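Local atomic coordinates of phosphoribosylaminoimidazole-succinocarboxamide synthase (Saccharomyces cerevisiae, PDB entry 2CNQ), a protein that catalyses the ATP-dependent joining of carboxyaminoimidazole ribotide and L-aspartate to form SAICAR, a step of de novo purine biosynthesis. Residues Ile120-Ile125 and Gly137-Leu142; Gln146-Lys149 and Glu153-Glu156; Pro157-Ser162 and Arg189-Leu194. All coordinates share one frame; numbering follows the deposited sequence.

Contact 1: residues Ile120-Ile125 and Gly137-Leu142; sequences IVRGYI and GTVHGL. With AMZ (aminoimidazole 4-carboxamide ribonucleotide), chain C.
Arg-122 and His-140 meet with their side chains at about a right angle. The guanidinium plane is turned 50° from the imidazole. NH2 of Arg-122 donates to NE2 of His-140 over 3.1 Å. The bond is bent, at 144°, and each atom lies somewhat off the plane of the partner group. The same NH2 gives a much straighter bond to OP1 of the AMZ phosphate, 2.9 Å long. NH1 of Arg-122 reaches OP2 at 2.9 Å, almost in line (177°). The two terminal nitrogens therefore grip two phosphate oxygens edge-on, and His-140 holds one of those nitrogens from another direction. Extension from CG to NE carries the guanidinium out to the phosphate. Ile-120 CG2 lies 3.8 Å above one guanidinium face, toward its rim, while Ile-120 CD1 touches AMZ C5 at 3.7 Å.

His-140 is itself fixed from behind, where ND1 is hydrogen-bonded to Ile-174 O. Val-139 packs beside this polar pair, in the conformer described. Its CG1 is 4.1 Å from Arg-122 NE, oblique to the guanidinium. Its CG2 makes an apolar contact with Ile-125 CD1 at 4.0 Å. Glu-132 receives backbone N-H groups of His-140 and Gly-141, and so holds the type I' turn from Val-139 to Leu-142. Ser-128, Arg-242 and Arg-264 also bond to the ribotide. The arrangement is that of a nucleotide phosphate site: a strand-borne arginine binds the anion directly, and a hairpin histidine is placed to orient it from the second shell.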
# COMPACT_ATOMS: atom_id res chain seq x y z
N ILE A 120 -4.19 -7.31 -5.40
CA ILE A 120 -2.91 -7.84 -5.04
C ILE A 120 -2.31 -8.49 -6.24
O ILE A 120 -2.95 -9.23 -6.96
CB ILE A 120 -3.04 -8.81 -3.91
CG1 ILE A 120 -3.55 -8.11 -2.68
CG2 ILE A 120 -1.76 -9.53 -3.64
CD1 ILE A 120 -4.14 -9.04 -1.68
N VAL A 121 -1.04 -8.21 -6.46
CA VAL A 121 -0.24 -8.90 -7.43
C VAL A 121 0.91 -9.52 -6.71
O VAL A 121 1.55 -8.88 -5.92
CB VAL A 121 0.27 -7.98 -8.53
CG1 VAL A 121 1.09 -8.78 -9.51
CG2 VAL A 121 -0.86 -7.31 -9.21
N ARG A 122 1.14 -10.78 -7.02
CA ARG A 122 2.23 -11.51 -6.45
C ARG A 122 3.21 -11.89 -7.52
O ARG A 122 2.87 -12.57 -8.45
CB ARG A 122 1.76 -12.75 -5.77
CG ARG A 122 0.69 -12.48 -4.76
CD ARG A 122 0.23 -13.76 -4.14
NE ARG A 122 -0.94 -13.54 -3.32
CZ ARG A 122 -0.90 -13.22 -2.06
NH1 ARG A 122 0.20 -13.21 -1.38
NH2 ARG A 122 -2.03 -12.91 -1.48
N GLY A 123 4.42 -11.44 -7.37
CA GLY A 123 5.48 -11.90 -8.22
C GLY A 123 6.18 -13.11 -7.69
O GLY A 123 6.80 -13.85 -8.44
N TYR A 124 6.10 -13.29 -6.39
CA TYR A 124 6.82 -14.29 -5.67
C TYR A 124 5.89 -14.85 -4.67
O TYR A 124 5.00 -14.18 -4.16
CB TYR A 124 8.00 -13.67 -4.96
CG TYR A 124 9.00 -13.09 -5.88
CD1 TYR A 124 8.76 -11.90 -6.54
CD2 TYR A 124 10.21 -13.71 -6.09
CE1 TYR A 124 9.69 -11.38 -7.38
CE2 TYR A 124 11.14 -13.17 -6.94
CZ TYR A 124 10.87 -12.02 -7.58
OH TYR A 124 11.77 -11.45 -8.42
N ILE A 125 6.09 -16.11 -4.35
CA ILE A 125 5.17 -16.79 -3.50
C ILE A 125 5.57 -16.66 -2.07
O ILE A 125 6.60 -17.13 -1.65
CB ILE A 125 4.96 -18.22 -3.96
CG1 ILE A 125 3.77 -18.79 -3.24
CG2 ILE A 125 6.18 -19.10 -3.82
CD1 ILE A 125 3.29 -20.08 -3.82
N GLY A 137 -1.48 -26.32 -3.66
CA GLY A 137 -0.79 -26.09 -4.92
C GLY A 137 -1.42 -25.02 -5.77
O GLY A 137 -1.12 -24.90 -6.95
N THR A 138 -2.29 -24.22 -5.15
CA THR A 138 -2.93 -23.12 -5.83
C THR A 138 -2.64 -21.86 -5.07
O THR A 138 -2.24 -21.87 -3.92
CB THR A 138 -4.44 -23.33 -5.93
OG1 THR A 138 -4.96 -23.53 -4.62
CG2 THR A 138 -4.74 -24.50 -6.78
N VAL A 139 -2.95 -20.75 -5.72
CA VAL A 139 -2.96 -19.48 -5.02
C VAL A 139 -4.27 -18.77 -5.29
O VAL A 139 -4.57 -18.60 -6.45
CB VAL A 139 -1.78 -18.64 -5.46
CG1 VAL A 139 -1.87 -17.28 -4.83
CG2 VAL A 139 -0.49 -19.35 -5.07
N HIS A 140 -5.05 -18.40 -4.25
CA HIS A 140 -6.35 -17.81 -4.51
C HIS A 140 -7.10 -18.73 -5.47
O HIS A 140 -7.82 -18.31 -6.37
CB HIS A 140 -6.26 -16.40 -5.05
CG HIS A 140 -5.70 -15.42 -4.09
ND1 HIS A 140 -6.33 -14.23 -3.84
CD2 HIS A 140 -4.60 -15.42 -3.32
CE1 HIS A 140 -5.59 -13.51 -3.01
NE2 HIS A 140 -4.54 -14.21 -2.66
N GLY A 141 -6.97 -20.03 -5.22
CA GLY A 141 -7.64 -21.02 -6.01
C GLY A 141 -7.05 -21.29 -7.37
O GLY A 141 -7.48 -22.21 -8.04
N LEU A 142 -6.00 -20.57 -7.77
CA LEU A 142 -5.38 -20.72 -9.07
C LEU A 142 -4.32 -21.80 -8.98
O LEU A 142 -3.44 -21.74 -8.16
CB LEU A 142 -4.66 -19.43 -9.45
CG LEU A 142 -5.58 -18.24 -9.63
CD1 LEU A 142 -4.78 -16.98 -9.58
CD2 LEU A 142 -6.34 -18.34 -10.94
O5 AMZ C . -3.80 -3.25 3.18
C6 AMZ C . -4.28 -4.30 2.82
N2 AMZ C . -5.56 -4.62 2.99
C3A AMZ C . -3.46 -5.30 2.15
C7A AMZ C . -2.13 -5.20 1.91
N3 AMZ C . -1.24 -4.21 2.12
N1 AMZ C . -3.91 -6.48 1.70
C5 AMZ C . -2.88 -7.10 1.18
N AMZ C . -1.78 -6.34 1.31
C1 AMZ C . -0.47 -6.65 0.80
C2 AMZ C . 0.46 -7.27 1.80
C3 AMZ C . 1.38 -8.08 0.93
O2 AMZ C . 2.33 -7.18 0.41
O1 AMZ C . 1.10 -6.26 2.55
O AMZ C . -0.66 -7.65 -0.17
C AMZ C . 0.44 -8.55 -0.16
C4 AMZ C . -0.05 -9.95 0.01
O3 AMZ C . -0.44 -10.13 1.37
P AMZ C . -0.83 -11.60 1.85
OP1 AMZ C . -2.14 -11.94 1.23
O4 AMZ C . -0.93 -11.46 3.35
OP2 AMZ C . 0.23 -12.56 1.43

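Contact 2: residues Gln146-Lys149 and Glu153-Glu156; sequences QGLK and EFPE
Leu-148 meets Phe-154 through apolar contact, which makes up most of this small interface of about 101 Å². CD1 of Leu-148 lies 4.0 Å from CE1 of Phe-154. The two side chains cross at about a right angle, and the methyl comes at the ring obliquely. The backbones stand well apart, with the CA atoms of Leu-148 and Phe-154 7.9 Å from each other. Leu-148 starts out toward the strand. Phe-154 leaves its backbone pointing away, but its CG lies beside the backbone N (chi1 -72°), and the ring end swings back to the leucine. Leu-148 is modelled in two conformers, and this account holds for one of them. The other methyl, CD2, is 4.3 Å from Glu-153 O, a loose contact with the backbone.

No hydrogen bond or salt bridge joins the two segments. Several of their polar groups find partners elsewhere. Leu-148 N is hydrogen-bonded to Tyr-133 OH, at helix 127-136, and Lys-149 N to Gln-152 OE1. The backbone of Phe-154 pairs with Gly-123 of the neighbouring strand. In the conformer described, Glu-153 OE1 has a long, weak ion pair with Lys-203.

Ile-125 touches both Leu-148 and Phe-154. Nearby, Pro-155 rests on Pro-145. The loop that follows strand 142-143 is thus laid over the start of edge strand 153-159. With neither charge nor hydrogen bond across it, the contact depends on shape and on burial of Leu-148 and Phe-154. It imposes little direction of its own, and the bonds to Tyr-133 and Gly-123 probably do more to set the backbones.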
# COMPACT_ATOMS: atom_id res chain seq x y z
N GLN A 146 4.06 -27.15 -9.85
CA GLN A 146 4.54 -27.91 -8.74
C GLN A 146 5.95 -27.52 -8.48
O GLN A 146 6.68 -27.14 -9.37
CB GLN A 146 4.48 -29.36 -9.08
CG GLN A 146 4.82 -30.21 -7.95
CD GLN A 146 4.63 -31.62 -8.28
OE1 GLN A 146 3.58 -32.01 -8.79
NE2 GLN A 146 5.63 -32.44 -8.02
N GLY A 147 6.34 -27.63 -7.22
CA GLY A 147 7.71 -27.51 -6.84
C GLY A 147 8.19 -26.12 -6.56
O GLY A 147 9.37 -25.93 -6.39
N LEU A 148 7.30 -25.14 -6.48
CA LEU A 148 7.73 -23.83 -6.06
C LEU A 148 8.22 -23.92 -4.65
O LEU A 148 7.62 -24.52 -3.78
CB LEU A 148 6.55 -22.90 -5.96
CG LEU A 148 5.80 -22.68 -7.23
CD1 LEU A 148 4.57 -21.87 -6.90
CD2 LEU A 148 6.69 -21.97 -8.21
N LYS A 149 9.29 -23.24 -4.40
CA LYS A 149 9.82 -23.12 -3.07
C LYS A 149 9.45 -21.79 -2.49
O LYS A 149 9.08 -20.87 -3.20
CB LYS A 149 11.30 -23.34 -3.11
CG LYS A 149 11.70 -24.75 -3.56
CD LYS A 149 11.13 -25.84 -2.67
CE LYS A 149 11.64 -27.20 -3.11
NZ LYS A 149 11.12 -28.30 -2.28
N GLU A 153 9.90 -17.02 -7.32
CA GLU A 153 9.21 -16.25 -8.29
C GLU A 153 8.20 -17.10 -9.01
O GLU A 153 8.51 -18.21 -9.42
CB GLU A 153 10.21 -15.67 -9.27
CG GLU A 153 9.66 -14.63 -10.20
CD GLU A 153 10.74 -13.76 -10.84
OE1 GLU A 153 10.41 -12.64 -11.25
OE2 GLU A 153 11.90 -14.20 -10.92
N PHE A 154 7.00 -16.59 -9.18
CA PHE A 154 6.07 -17.23 -10.06
C PHE A 154 6.57 -17.10 -11.48
O PHE A 154 7.25 -16.19 -11.82
CB PHE A 154 4.72 -16.58 -9.97
CG PHE A 154 4.01 -16.85 -8.70
CD1 PHE A 154 3.43 -18.07 -8.46
CD2 PHE A 154 3.89 -15.86 -7.73
CE1 PHE A 154 2.74 -18.30 -7.31
CE2 PHE A 154 3.22 -16.10 -6.59
CZ PHE A 154 2.64 -17.31 -6.36
N PRO A 155 6.13 -17.98 -12.36
CA PRO A 155 6.53 -17.82 -13.76
C PRO A 155 6.15 -16.49 -14.33
O PRO A 155 6.90 -15.90 -15.09
CB PRO A 155 5.77 -18.94 -14.45
CG PRO A 155 5.50 -19.93 -13.41
CD PRO A 155 5.38 -19.21 -12.13
N GLU A 156 4.98 -16.02 -13.94
CA GLU A 156 4.52 -14.70 -14.26
C GLU A 156 3.85 -14.16 -13.03
O GLU A 156 3.28 -14.90 -12.27
CB GLU A 156 3.49 -14.74 -15.36
CG GLU A 156 4.00 -15.20 -16.68
CD GLU A 156 5.05 -14.31 -17.26
OE1 GLU A 156 5.09 -13.12 -16.91
OE2 GLU A 156 5.82 -14.80 -18.11

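Contact 3: residues Pro157-Ser162 and Arg189-Leu194; sequences PIFTPS and RRVAEL
Phe-159 lays its ring against one turn of helix 185-209, meeting Val-191 and Ala-192. Arg-189, ahead of them, points away from the strand. In the conformer described, its NE forms a salt bridge with OE1 of Glu-193, one turn on, at 3.1 Å. Arg-190 also turns elsewhere, and its NH1 is hydrogen-bonded to Asn-227 OD1. Val-191 is the first to touch. Its CG1, anti to the backbone N (chi1 164°), comes obliquely to the far end of the ring, 3.9 Å from Phe-159 CE2. The same valine touches Ile-115 of strand 113-122, so the helix packs across the mixed sheet as well as against its edge strand, 153-159, in an alpha/beta layer. Ala-192 follows, and here packing is tightest. Its CB is 3.3 Å from Phe-159 CD1, and its CA stands 3.7 Å above the ring, displaced toward the rim. Pro-161 CD covers the opposite face, 3.6 Å above the ring centre. The aromatic plane is therefore held between proline and helix backbone. Glu-193 N and Leu-194 N continue the helix, hydrogen-bonded to Arg-189 O and Arg-190 O.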
# COMPACT_ATOMS: atom_id res chain seq x y z
N PRO A 157 3.89 -12.86 -12.81
CA PRO A 157 3.16 -12.35 -11.66
C PRO A 157 1.70 -12.60 -11.80
O PRO A 157 1.20 -12.63 -12.91
CB PRO A 157 3.46 -10.86 -11.72
CG PRO A 157 4.71 -10.77 -12.49
CD PRO A 157 4.58 -11.81 -13.55
N ILE A 158 1.04 -12.78 -10.68
CA ILE A 158 -0.33 -13.14 -10.70
C ILE A 158 -1.16 -12.19 -9.90
O ILE A 158 -0.83 -11.78 -8.80
CB ILE A 158 -0.53 -14.56 -10.26
CG1 ILE A 158 0.07 -14.89 -8.92
CG2 ILE A 158 0.02 -15.49 -11.36
CD1 ILE A 158 -0.33 -16.22 -8.41
N PHE A 159 -2.29 -11.84 -10.48
CA PHE A 159 -3.34 -11.14 -9.81
C PHE A 159 -4.07 -12.08 -8.89
O PHE A 159 -4.59 -13.09 -9.31
CB PHE A 159 -4.28 -10.61 -10.87
CG PHE A 159 -5.58 -10.11 -10.34
CD1 PHE A 159 -6.75 -10.68 -10.77
CD2 PHE A 159 -5.65 -9.03 -9.49
CE1 PHE A 159 -7.96 -10.17 -10.38
CE2 PHE A 159 -6.87 -8.56 -9.07
CZ PHE A 159 -8.02 -9.13 -9.54
N THR A 160 -4.09 -11.73 -7.62
CA THR A 160 -4.67 -12.55 -6.61
C THR A 160 -5.50 -11.67 -5.72
O THR A 160 -5.04 -11.15 -4.73
CB THR A 160 -3.63 -13.32 -5.84
OG1 THR A 160 -2.80 -12.43 -5.11
CG2 THR A 160 -2.77 -14.14 -6.73
N PRO A 161 -6.72 -11.41 -6.09
CA PRO A 161 -7.51 -10.42 -5.38
C PRO A 161 -7.91 -10.87 -4.03
O PRO A 161 -8.07 -12.03 -3.77
CB PRO A 161 -8.71 -10.22 -6.27
CG PRO A 161 -8.83 -11.52 -7.00
CD PRO A 161 -7.42 -11.98 -7.23
N SER A 162 -8.16 -9.89 -3.18
CA SER A 162 -8.87 -10.14 -1.97
C SER A 162 -10.02 -9.19 -1.89
O SER A 162 -10.06 -8.16 -2.52
CB SER A 162 -7.93 -10.03 -0.80
OG SER A 162 -7.87 -8.73 -0.36
N ARG A 189 -10.94 -8.58 -15.49
CA ARG A 189 -9.82 -8.91 -16.32
C ARG A 189 -8.97 -7.67 -16.55
O ARG A 189 -7.77 -7.77 -16.53
CB ARG A 189 -10.29 -9.45 -17.65
CG ARG A 189 -9.11 -9.93 -18.48
CD ARG A 189 -9.55 -10.31 -19.83
NE ARG A 189 -8.52 -10.92 -20.63
CZ ARG A 189 -8.34 -12.22 -20.75
NH1 ARG A 189 -7.37 -12.66 -21.53
NH2 ARG A 189 -9.10 -13.08 -20.12
N ARG A 190 -9.59 -6.53 -16.78
CA ARG A 190 -8.84 -5.34 -16.98
C ARG A 190 -8.02 -5.02 -15.76
O ARG A 190 -6.89 -4.61 -15.86
CB ARG A 190 -9.74 -4.18 -17.28
CG ARG A 190 -10.36 -4.24 -18.62
CD ARG A 190 -11.41 -3.20 -18.78
NE ARG A 190 -10.85 -1.88 -18.68
CZ ARG A 190 -11.54 -0.78 -18.40
NH1 ARG A 190 -12.83 -0.84 -18.14
NH2 ARG A 190 -10.92 0.39 -18.38
N VAL A 191 -8.62 -5.17 -14.60
CA VAL A 191 -7.94 -4.97 -13.35
C VAL A 191 -6.76 -5.90 -13.26
O VAL A 191 -5.66 -5.46 -12.93
CB VAL A 191 -8.90 -5.20 -12.20
CG1 VAL A 191 -8.19 -5.38 -10.90
CG2 VAL A 191 -9.90 -4.08 -12.14
N ALA A 192 -6.96 -7.15 -13.54
CA ALA A 192 -5.90 -8.09 -13.43
C ALA A 192 -4.76 -7.76 -14.33
O ALA A 192 -3.61 -7.81 -13.95
CB ALA A 192 -6.41 -9.47 -13.80
N GLU A 193 -5.08 -7.43 -15.55
CA GLU A 193 -4.04 -7.21 -16.50
C GLU A 193 -3.30 -5.95 -16.19
O GLU A 193 -2.10 -5.92 -16.29
CB GLU A 193 -4.58 -7.20 -17.89
CG GLU A 193 -5.02 -8.57 -18.28
CD GLU A 193 -5.40 -8.68 -19.70
OE1 GLU A 193 -5.62 -9.80 -20.15
OE2 GLU A 193 -5.52 -7.64 -20.37
N LEU A 194 -4.01 -4.92 -15.79
CA LEU A 194 -3.36 -3.68 -15.50
C LEU A 194 -2.51 -3.86 -14.28
O LEU A 194 -1.39 -3.39 -14.22
CB LEU A 194 -4.38 -2.61 -15.26
CG LEU A 194 -3.83 -1.26 -14.85
CD1 LEU A 194 -2.90 -0.73 -15.90
CD2 LEU A 194 -4.95 -0.31 -14.60

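All three contacts gather round neighbouring strands 113-122 and 153-159. Contact 1 uses the first; contacts 2 and 3 use successive parts of the second. Probable backbone hydrogen bonds between the two strands join contact 1 to both others, as from Arg-122 N to Ile-158 O. All three contacts are buried. In contact 2 the leucine and phenylalanine are buried although several sequence neighbours are exposed. Its centre is about 24 Å from the centre of the chain; that of contact 3 is about 15 Å from it. Contact 1, at the ribotide site, is mixed, a polar pair next to an apolar one. Contacts 2 and 3 are apolar, joining the edge strand to a loop and a helix.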